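Local structure of Lin1909 protein (Listeria innocua, 3FIJ) at residues A107-C115 with L232-T243; H143-H154 with K172-F181. The protein is uncharacterized, but binds manganese and may hydrolyse gamma-glutamyl-gamma-aminobutyrate, as a class I glutamine amidotransferase-like protein. All blocks are in the same frame, centred on the assembly; numbering follows the deposited sequence.

Interaction 1. Residues A107-C115 with L232-T243; sequences AGKPIFAIC and LFQALVDESKKT
F112 points from strand 111-114 toward the helix and turns the edge of its ring to the face of F233, a T-shaped pair with centroids 5.4 Å apart and planes at 77°. The rim atom F112 CE2 does the touching, 3.7 Å from F233 CE2. Beyond it, F112 CZ rests 3.7 Å from L232 CB, and at the root of the side chain F112 CB meets L236 CD2 at 3.6 Å. The ring reaches these partners because CG stands anti to the backbone N (chi1 -178°), which carries it over the helix. I114 CD1 adds a second apolar touch on the F233 ring, 3.8 Å from its CE2.

At the other end P110 lies against the last turns of the helix: its CG sits 3.4 Å from S240 CB, tighter than usual for two carbons, while its CB touches L236 CD1 and E239 CB. S240 turns its hydroxyl back into the helix, where OG donates to V237 O at 3.0 Å. Strand and helix run nearly antiparallel, their axes at 156° and 8.8 Å apart. L213 and V215 of the neighbouring strand 212-215 and L66 of strand 64-67 also pack on F112. The chemistry is almost wholly apolar, so shape and ring orientation, rather than polar pairing, seat the C-terminal helix on the parallel part of the sheet.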
loop_
_atom_site.group_PDB
_atom_site.type_symbol
_atom_site.label_atom_id
_atom_site.label_comp_id
_atom_site.label_asym_id
_atom_site.label_seq_id
_atom_site.Cartn_x
_atom_site.Cartn_y
_atom_site.Cartn_z
ATOM N N ALA A 107 -41.732 8.256 23.455
ATOM C CA ALA A 107 -42.026 7.017 24.166
ATOM C C ALA A 107 -41.451 7.013 25.579
ATOM O O ALA A 107 -41.679 6.077 26.346
ATOM C CB ALA A 107 -41.486 5.831 23.378
ATOM N N GLY A 108 -40.697 8.061 25.913
ATOM C CA GLY A 108 -40.103 8.167 27.235
ATOM C C GLY A 108 -39.025 7.137 27.531
ATOM O O GLY A 108 -38.635 6.950 28.684
ATOM N N LYS A 109 -38.538 6.469 26.491
ATOM C CA LYS A 109 -37.500 5.463 26.657
ATOM C C LYS A 109 -36.146 6.138 26.785
ATOM O O LYS A 109 -35.898 7.165 26.166
ATOM C CB LYS A 109 -37.518 4.490 25.475
ATOM C CG LYS A 109 -38.810 3.701 25.395
ATOM C CD LYS A 109 -38.843 2.758 24.210
ATOM C CE LYS A 109 -40.177 2.015 24.159
ATOM N NZ LYS A 109 -40.331 1.240 22.905
ATOM N N PRO A 110 -35.247 5.561 27.596
ATOM C CA PRO A 110 -33.904 6.103 27.825
ATOM C C PRO A 110 -33.026 6.182 26.573
ATOM O O PRO A 110 -33.087 5.318 25.699
ATOM C CB PRO A 110 -33.342 5.168 28.881
ATOM C CG PRO A 110 -33.952 3.848 28.495
ATOM C CD PRO A 110 -35.390 4.234 28.224
ATOM N N ILE A 111 -32.209 7.229 26.514
ATOM C CA ILE A 111 -31.315 7.494 25.389
ATOM C C ILE A 111 -29.889 7.738 25.882
ATOM O O ILE A 111 -29.674 8.560 26.768
ATOM C CB ILE A 111 -31.752 8.776 24.637
ATOM C CG1 ILE A 111 -33.189 8.623 24.143
ATOM C CG2 ILE A 111 -30.758 9.105 23.502
ATOM C CD1 ILE A 111 -33.789 9.914 23.587
ATOM N N PHE A 112 -28.930 7.019 25.307
ATOM C CA PHE A 112 -27.516 7.178 25.637
ATOM C C PHE A 112 -26.824 7.507 24.307
ATOM O O PHE A 112 -26.879 6.732 23.346
ATOM C CB PHE A 112 -26.955 5.881 26.271
ATOM C CG PHE A 112 -25.496 5.972 26.706
ATOM C CD1 PHE A 112 -24.943 7.181 27.132
ATOM C CD2 PHE A 112 -24.684 4.840 26.691
ATOM C CE1 PHE A 112 -23.591 7.263 27.537
ATOM C CE2 PHE A 112 -23.338 4.914 27.096
ATOM C CZ PHE A 112 -22.794 6.132 27.517
ATOM N N ALA A 113 -26.192 8.673 24.248
ATOM C CA ALA A 113 -25.515 9.106 23.032
ATOM C C ALA A 113 -24.005 9.220 23.230
ATOM O O ALA A 113 -23.533 9.736 24.244
ATOM C CB ALA A 113 -26.081 10.440 22.581
ATOM N N ILE A 114 -23.254 8.747 22.239
ATOM C CA ILE A 114 -21.803 8.776 22.289
ATOM C C ILE A 114 -21.169 9.537 21.113
ATOM O O ILE A 114 -21.552 9.342 19.953
ATOM C CB ILE A 114 -21.249 7.321 22.340
ATOM C CG1 ILE A 114 -21.532 6.712 23.725
ATOM C CG2 ILE A 114 -19.760 7.305 22.020
ATOM C CD1 ILE A 114 -21.192 5.224 23.851
ATOM N N CYS A 115 -20.194 10.393 21.428
ATOM C CA CYS A 115 -19.466 11.189 20.436
ATOM C C CYS A 115 -20.450 11.899 19.512
ATOM O O CYS A 115 -21.207 12.757 19.948
ATOM C CB CYS A 115 -18.527 10.285 19.619
ATOM S SG CYS A 115 -17.222 11.175 18.738
ATOM N N LEU A 232 -21.664 3.242 32.635
ATOM C CA LEU A 232 -22.463 4.083 31.756
ATOM C C LEU A 232 -23.442 3.229 30.973
ATOM O O LEU A 232 -24.638 3.518 30.929
ATOM C CB LEU A 232 -21.555 4.873 30.808
ATOM C CG LEU A 232 -21.033 6.206 31.364
ATOM C CD1 LEU A 232 -20.503 6.007 32.783
ATOM C CD2 LEU A 232 -19.962 6.767 30.449
ATOM N N PHE A 233 -22.946 2.163 30.360
ATOM C CA PHE A 233 -23.835 1.301 29.594
ATOM C C PHE A 233 -24.798 0.562 30.523
ATOM O O PHE A 233 -25.940 0.270 30.145
ATOM C CB PHE A 233 -23.037 0.298 28.764
ATOM C CG PHE A 233 -22.114 0.933 27.766
ATOM C CD1 PHE A 233 -20.784 1.181 28.086
ATOM C CD2 PHE A 233 -22.582 1.298 26.503
ATOM C CE1 PHE A 233 -19.934 1.784 27.172
ATOM C CE2 PHE A 233 -21.737 1.903 25.579
ATOM C CZ PHE A 233 -20.409 2.146 25.917
ATOM N N GLN A 234 -24.338 0.265 31.739
ATOM C CA GLN A 234 -25.164 -0.434 32.720
ATOM C C GLN A 234 -26.369 0.434 33.049
ATOM O O GLN A 234 -27.505 -0.051 33.096
ATOM C CB GLN A 234 -24.368 -0.714 33.999
ATOM C CG GLN A 234 -25.127 -1.553 35.025
ATOM C CD GLN A 234 -25.529 -2.916 34.483
ATOM O OE1 GLN A 234 -24.676 -3.749 34.159
ATOM N NE2 GLN A 234 -26.831 -3.149 34.377
ATOM N N ALA A 235 -26.114 1.723 33.262
ATOM C CA ALA A 235 -27.177 2.676 33.579
ATOM C C ALA A 235 -28.227 2.700 32.463
ATOM O O ALA A 235 -29.426 2.668 32.728
ATOM C CB ALA A 235 -26.585 4.062 33.782
ATOM N N LEU A 236 -27.782 2.755 31.213
ATOM C CA LEU A 236 -28.719 2.763 30.091
ATOM C C LEU A 236 -29.618 1.530 30.136
ATOM O O LEU A 236 -30.828 1.629 29.969
ATOM C CB LEU A 236 -27.973 2.782 28.756
ATOM C CG LEU A 236 -28.897 2.540 27.557
ATOM C CD1 LEU A 236 -29.907 3.690 27.433
ATOM C CD2 LEU A 236 -28.066 2.411 26.286
ATOM N N VAL A 237 -29.018 0.364 30.358
ATOM C CA VAL A 237 -29.787 -0.871 30.418
ATOM C C VAL A 237 -30.681 -0.920 31.656
ATOM O O VAL A 237 -31.830 -1.357 31.573
ATOM C CB VAL A 237 -28.858 -2.112 30.388
ATOM C CG1 VAL A 237 -29.646 -3.376 30.745
ATOM C CG2 VAL A 237 -28.237 -2.252 28.997
ATOM N N ASP A 238 -30.161 -0.476 32.799
ATOM C CA ASP A 238 -30.956 -0.464 34.029
ATOM C C ASP A 238 -32.180 0.412 33.827
ATOM O O ASP A 238 -33.301 0.038 34.170
ATOM C CB ASP A 238 -30.152 0.097 35.209
ATOM C CG ASP A 238 -29.102 -0.865 35.708
ATOM O OD1 ASP A 238 -29.216 -2.071 35.398
ATOM O OD2 ASP A 238 -28.172 -0.423 36.419
ATOM N N GLU A 239 -31.944 1.586 33.258
ATOM C CA GLU A 239 -33.003 2.544 33.013
ATOM C C GLU A 239 -33.999 2.028 31.974
ATOM O O GLU A 239 -35.210 2.148 32.156
ATOM C CB GLU A 239 -32.392 3.869 32.566
ATOM C CG GLU A 239 -33.083 5.107 33.113
ATOM C CD GLU A 239 -33.022 5.216 34.629
ATOM O OE1 GLU A 239 -31.962 4.927 35.224
ATOM O OE2 GLU A 239 -34.040 5.617 35.229
ATOM N N SER A 240 -33.510 1.438 30.890
ATOM C CA SER A 240 -34.438 0.936 29.890
ATOM C C SER A 240 -35.239 -0.212 30.489
ATOM O O SER A 240 -36.307 -0.562 29.984
ATOM C CB SER A 240 -33.703 0.485 28.618
ATOM O OG SER A 240 -32.965 -0.697 28.832
ATOM N N LYS A 241 -34.738 -0.787 31.580
ATOM C CA LYS A 241 -35.443 -1.885 32.228
ATOM C C LYS A 241 -36.580 -1.354 33.085
ATOM O O LYS A 241 -37.645 -1.964 33.172
ATOM C CB LYS A 241 -34.498 -2.730 33.084
ATOM C CG LYS A 241 -35.160 -3.997 33.608
ATOM C CD LYS A 241 -34.140 -5.038 34.051
ATOM C CE LYS A 241 -34.802 -6.401 34.231
ATOM N NZ LYS A 241 -33.815 -7.487 34.522
ATOM N N LYS A 242 -36.347 -0.207 33.709
ATOM C CA LYS A 242 -37.356 0.418 34.545
ATOM C C LYS A 242 -38.592 0.776 33.732
ATOM O O LYS A 242 -39.626 1.132 34.296
ATOM C CB LYS A 242 -36.792 1.668 35.206
ATOM C CG LYS A 242 -35.661 1.374 36.153
ATOM C CD LYS A 242 -35.173 2.648 36.784
ATOM C CE LYS A 242 -34.056 2.385 37.758
ATOM N NZ LYS A 242 -33.621 3.660 38.378
ATOM N N THR A 243 -38.483 0.689 32.409
ATOM C CA THR A 243 -39.612 0.981 31.536
ATOM C C THR A 243 -40.083 -0.318 30.909
ATOM O O THR A 243 -39.916 -0.547 29.713
ATOM C CB THR A 243 -39.251 1.923 30.380
ATOM O OG1 THR A 243 -38.540 3.065 30.875
ATOM C CG2 THR A 243 -40.521 2.383 29.682
#

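Interaction 2. Residues H143-H154 with K172-F181; sequences HLQRVDEQLGSH and KLVNSLHHQF. With MN (manganese (II) ion), chain I.
A serine hydroxyl binds the manganese ion here: S176 OG lies 2.2 Å from the metal and also donates to H143 O at 2.6 Å. Three histidines join it, H143 through ND1 (2.2 Å from the manganese), H154 through NE2 and H178 through NE2. E201 and a water complete the six ligands, and that water also donates to N175 O. H178 N reaches H143 O from the opposite face of the carbonyl plane to S176 OG, so one backbone atom ties down two ligand residues.

The H143 ring is held between neighbours. F181 directs its edge at one face, with CE2 over the ring centre and planes at 87°, while D197 binds H143 NE2. H143 CB in turn lies over the face of the H178 ring.

Further along, Q145 N donates to S176 O at 3.0 Å. The Q145 side chain has CG between the backbone N and the carbonyl carbon (chi1 73°) and is extended beyond it, and its NE2 meets L151 O head-on at 3.0 Å. N175 ND2 gives a straight bond to E149 O (2.9 Å, 172° at the hydrogen), and its OD1 accepts from H218 N. S153 N and H154 N both donate to V174 O, a classic beta bulge at the point where strand 154-158 begins. Coordination probably leaves the histidine rings neutral with the second nitrogen protonated, consistent with H178 ND1 donating to Q180 O and with the H143 NE2 bond to D197.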
loop_
_atom_site.group_PDB
_atom_site.type_symbol
_atom_site.label_atom_id
_atom_site.label_comp_id
_atom_site.label_asym_id
_atom_site.label_seq_id
_atom_site.Cartn_x
_atom_site.Cartn_y
_atom_site.Cartn_z
ATOM N N HIS A 143 -8.328 17.043 20.833
ATOM C CA HIS A 143 -9.525 16.228 20.988
ATOM C C HIS A 143 -9.535 15.037 20.041
ATOM O O HIS A 143 -10.451 14.216 20.068
ATOM C CB HIS A 143 -10.776 17.098 20.848
ATOM C CG HIS A 143 -11.078 17.888 22.086
ATOM N ND1 HIS A 143 -11.832 17.383 23.124
ATOM C CD2 HIS A 143 -10.638 19.103 22.495
ATOM C CE1 HIS A 143 -11.845 18.251 24.121
ATOM N NE2 HIS A 143 -11.127 19.301 23.763
ATOM N N LEU A 144 -8.510 14.958 19.198
ATOM C CA LEU A 144 -8.340 13.816 18.306
ATOM C C LEU A 144 -7.039 13.228 18.835
ATOM O O LEU A 144 -5.964 13.494 18.308
ATOM C CB LEU A 144 -8.171 14.245 16.846
ATOM C CG LEU A 144 -8.012 13.053 15.890
ATOM C CD1 LEU A 144 -9.151 12.056 16.107
ATOM C CD2 LEU A 144 -7.994 13.542 14.443
ATOM N N GLN A 145 -7.154 12.454 19.910
ATOM C CA GLN A 145 -6.002 11.865 20.575
ATOM C C GLN A 145 -5.231 10.873 19.718
ATOM O O GLN A 145 -5.806 10.162 18.901
ATOM C CB GLN A 145 -6.446 11.185 21.874
ATOM C CG GLN A 145 -7.214 9.894 21.682
ATOM C CD GLN A 145 -7.697 9.294 22.998
ATOM O OE1 GLN A 145 -8.412 9.939 23.764
ATOM N NE2 GLN A 145 -7.309 8.051 23.260
ATOM N N ARG A 146 -3.921 10.841 19.913
ATOM C CA ARG A 146 -3.055 9.930 19.184
ATOM C C ARG A 146 -2.764 8.750 20.099
ATOM O O ARG A 146 -2.375 7.678 19.638
ATOM C CB ARG A 146 -1.760 10.633 18.760
ATOM C CG ARG A 146 -1.972 11.726 17.717
ATOM C CD ARG A 146 -2.868 11.213 16.596
ATOM N NE ARG A 146 -3.215 12.237 15.609
ATOM C CZ ARG A 146 -4.194 12.111 14.710
ATOM N NH1 ARG A 146 -4.929 11.000 14.673
ATOM N NH2 ARG A 146 -4.440 13.092 13.845
ATOM N N VAL A 147 -2.947 8.964 21.402
ATOM C CA VAL A 147 -2.769 7.913 22.396
ATOM C C VAL A 147 -3.747 6.884 21.887
ATOM O O VAL A 147 -4.747 7.257 21.268
ATOM C CB VAL A 147 -3.269 8.351 23.770
ATOM C CG1 VAL A 147 -2.721 7.433 24.850
ATOM C CG2 VAL A 147 -2.908 9.786 24.006
ATOM N N ASP A 148 -3.509 5.603 22.137
ATOM C CA ASP A 148 -4.454 4.639 21.611
ATOM C C ASP A 148 -5.851 4.811 22.222
ATOM O O ASP A 148 -6.022 5.025 23.424
ATOM C CB ASP A 148 -3.926 3.211 21.762
ATOM C CG ASP A 148 -4.046 2.689 23.152
ATOM O OD1 ASP A 148 -3.436 3.292 24.061
ATOM O OD2 ASP A 148 -4.755 1.672 23.319
ATOM N N GLU A 149 -6.836 4.750 21.331
ATOM C CA GLU A 149 -8.257 4.922 21.621
ATOM C C GLU A 149 -8.801 4.360 22.917
ATOM O O GLU A 149 -9.760 4.891 23.471
ATOM C CB GLU A 149 -9.067 4.343 20.465
ATOM C CG GLU A 149 -8.632 2.950 20.070
ATOM C CD GLU A 149 -9.447 2.390 18.925
ATOM O OE1 GLU A 149 -9.696 3.138 17.950
ATOM O OE2 GLU A 149 -9.834 1.203 18.996
ATOM N N GLN A 150 -8.192 3.290 23.397
ATOM C CA GLN A 150 -8.657 2.630 24.602
ATOM C C GLN A 150 -8.384 3.398 25.905
ATOM O O GLN A 150 -9.082 3.200 26.902
ATOM C CB GLN A 150 -8.036 1.228 24.636
ATOM C CG GLN A 150 -8.717 0.218 25.522
ATOM C CD GLN A 150 -8.377 -1.215 25.129
ATOM O OE1 GLN A 150 -7.219 -1.536 24.846
ATOM N NE2 GLN A 150 -9.385 -2.085 25.114
ATOM N N LEU A 151 -7.399 4.294 25.895
ATOM C CA LEU A 151 -7.054 5.040 27.104
ATOM C C LEU A 151 -7.501 6.502 27.117
ATOM O O LEU A 151 -7.628 7.138 26.071
ATOM C CB LEU A 151 -5.541 4.972 27.324
ATOM C CG LEU A 151 -4.932 3.564 27.249
ATOM C CD1 LEU A 151 -3.427 3.664 27.253
ATOM C CD2 LEU A 151 -5.420 2.722 28.414
ATOM N N GLY A 152 -7.745 7.028 28.316
ATOM C CA GLY A 152 -8.160 8.417 28.454
ATOM C C GLY A 152 -7.029 9.341 28.048
ATOM O O GLY A 152 -5.865 8.929 28.062
ATOM N N SER A 153 -7.348 10.580 27.681
ATOM C CA SER A 153 -6.312 11.519 27.266
ATOM C C SER A 153 -6.447 12.903 27.887
ATOM O O SER A 153 -5.443 13.543 28.203
ATOM C CB SER A 153 -6.293 11.639 25.736
ATOM O OG SER A 153 -7.520 12.149 25.242
ATOM N N HIS A 154 -7.678 13.386 28.032
ATOM C CA HIS A 154 -7.887 14.698 28.632
ATOM C C HIS A 154 -8.786 14.594 29.861
ATOM O O HIS A 154 -9.718 13.784 29.890
ATOM C CB HIS A 154 -8.445 15.722 27.606
ATOM C CG HIS A 154 -9.714 15.308 26.909
ATOM N ND1 HIS A 154 -10.742 14.644 27.542
ATOM C CD2 HIS A 154 -10.154 15.563 25.649
ATOM C CE1 HIS A 154 -11.762 14.509 26.706
ATOM N NE2 HIS A 154 -11.430 15.061 25.553
ATOM N N LYS A 172 -11.681 12.892 36.185
ATOM C CA LYS A 172 -11.494 11.601 35.515
ATOM C C LYS A 172 -10.937 11.805 34.100
ATOM O O LYS A 172 -11.367 12.721 33.392
ATOM C CB LYS A 172 -12.846 10.886 35.421
ATOM C CG LYS A 172 -12.926 9.756 34.407
ATOM C CD LYS A 172 -12.353 8.472 34.949
ATOM C CE LYS A 172 -12.737 7.306 34.054
ATOM N NZ LYS A 172 -14.186 7.380 33.729
ATOM N N LEU A 173 -9.984 10.975 33.686
ATOM C CA LEU A 173 -9.444 11.106 32.336
ATOM C C LEU A 173 -10.279 10.281 31.373
ATOM O O LEU A 173 -10.546 9.108 31.603
ATOM C CB LEU A 173 -7.975 10.692 32.269
ATOM C CG LEU A 173 -6.982 11.867 32.355
ATOM C CD1 LEU A 173 -7.170 12.612 33.675
ATOM C CD2 LEU A 173 -5.557 11.356 32.243
ATOM N N VAL A 174 -10.686 10.921 30.287
ATOM C CA VAL A 174 -11.541 10.304 29.282
ATOM C C VAL A 174 -10.914 10.413 27.876
ATOM O O VAL A 174 -10.119 11.315 27.622
ATOM C CB VAL A 174 -12.916 11.001 29.354
ATOM C CG1 VAL A 174 -13.284 11.608 28.025
ATOM C CG2 VAL A 174 -13.953 10.030 29.868
ATOM N N ASN A 175 -11.262 9.503 26.965
ATOM C CA ASN A 175 -10.672 9.560 25.623
ATOM C C ASN A 175 -11.327 10.609 24.720
ATOM O O ASN A 175 -12.307 11.241 25.113
ATOM C CB ASN A 175 -10.672 8.179 24.946
ATOM C CG ASN A 175 -12.059 7.570 24.812
ATOM O OD1 ASN A 175 -13.067 8.152 25.216
ATOM N ND2 ASN A 175 -12.108 6.377 24.234
ATOM N N SER A 176 -10.776 10.802 23.521
ATOM C CA SER A 176 -11.305 11.815 22.616
ATOM C C SER A 176 -10.961 11.513 21.152
ATOM O O SER A 176 -9.793 11.362 20.797
ATOM C CB SER A 176 -10.749 13.186 23.032
ATOM O OG SER A 176 -11.451 14.256 22.432
ATOM N N LEU A 177 -11.992 11.421 20.315
ATOM C CA LEU A 177 -11.829 11.132 18.889
ATOM C C LEU A 177 -12.768 12.012 18.071
ATOM O O LEU A 177 -13.558 11.507 17.272
ATOM C CB LEU A 177 -12.157 9.664 18.591
ATOM C CG LEU A 177 -11.188 8.573 19.042
ATOM C CD1 LEU A 177 -9.785 8.907 18.549
ATOM C CD2 LEU A 177 -11.187 8.461 20.545
ATOM N N HIS A 178 -12.682 13.322 18.253
ATOM C CA HIS A 178 -13.560 14.219 17.524
ATOM C C HIS A 178 -12.895 15.536 17.147
ATOM O O HIS A 178 -11.899 15.941 17.753
ATOM C CB HIS A 178 -14.833 14.473 18.344
ATOM C CG HIS A 178 -14.583 15.094 19.689
ATOM N ND1 HIS A 178 -14.625 16.456 19.899
ATOM C CD2 HIS A 178 -14.273 14.536 20.881
ATOM C CE1 HIS A 178 -14.352 16.710 21.169
ATOM N NE2 HIS A 178 -14.135 15.565 21.788
ATOM N N HIS A 179 -13.432 16.180 16.113
ATOM C CA HIS A 179 -12.901 17.457 15.676
ATOM C C HIS A 179 -14.017 18.504 15.647
ATOM O O HIS A 179 -13.791 19.649 15.251
ATOM C CB HIS A 179 -12.208 17.342 14.306
ATOM C CG HIS A 179 -13.138 17.445 13.137
ATOM N ND1 HIS A 179 -14.031 16.454 12.803
ATOM C CD2 HIS A 179 -13.324 18.442 12.237
ATOM C CE1 HIS A 179 -14.732 16.832 11.748
ATOM N NE2 HIS A 179 -14.324 18.034 11.388
ATOM N N GLN A 180 -15.216 18.113 16.079
ATOM C CA GLN A 180 -16.340 19.049 16.133
ATOM C C GLN A 180 -16.815 19.158 17.581
ATOM O O GLN A 180 -16.566 18.255 18.387
ATOM C CB GLN A 180 -17.499 18.583 15.247
ATOM C CG GLN A 180 -17.166 18.451 13.769
ATOM C CD GLN A 180 -18.392 18.616 12.888
ATOM O OE1 GLN A 180 -19.465 18.105 13.203
ATOM N NE2 GLN A 180 -18.238 19.326 11.776
ATOM N N PHE A 181 -17.479 20.262 17.914
ATOM C CA PHE A 181 -17.979 20.472 19.276
ATOM C C PHE A 181 -19.345 21.142 19.312
ATOM O O PHE A 181 -19.762 21.797 18.356
ATOM C CB PHE A 181 -17.057 21.386 20.083
ATOM C CG PHE A 181 -15.615 21.019 20.032
ATOM C CD1 PHE A 181 -14.847 21.330 18.921
ATOM C CD2 PHE A 181 -15.015 20.384 21.112
ATOM C CE1 PHE A 181 -13.494 21.023 18.883
ATOM C CE2 PHE A 181 -13.661 20.068 21.092
ATOM C CZ PHE A 181 -12.894 20.386 19.974
HETATM MN MN MN I . -12.779 15.529 23.693
HETATM O O HOH W 1 -13.712 13.514 24.142
#

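From the N terminus, the chain lays down strands 6-10, 43-47 and 64-67 before reaching 107-115, the first half of interaction 1. The loop that this contact closes with 232-243 spans 116 residues, and interaction 2 is nested within it, closing a shorter one of 17 residues between 143-154 and 172-181. Interaction 1 joins the parallel part of the mixed sheet to the C-terminal helix 227-241; interaction 2 ties the metal-bearing loops to the edge of the same sheet at strand 172-174. Their centres are 23 Å apart, on opposite sides of the chain's centre, yet they touch where C115 SG packs against L177 O and H178 CB.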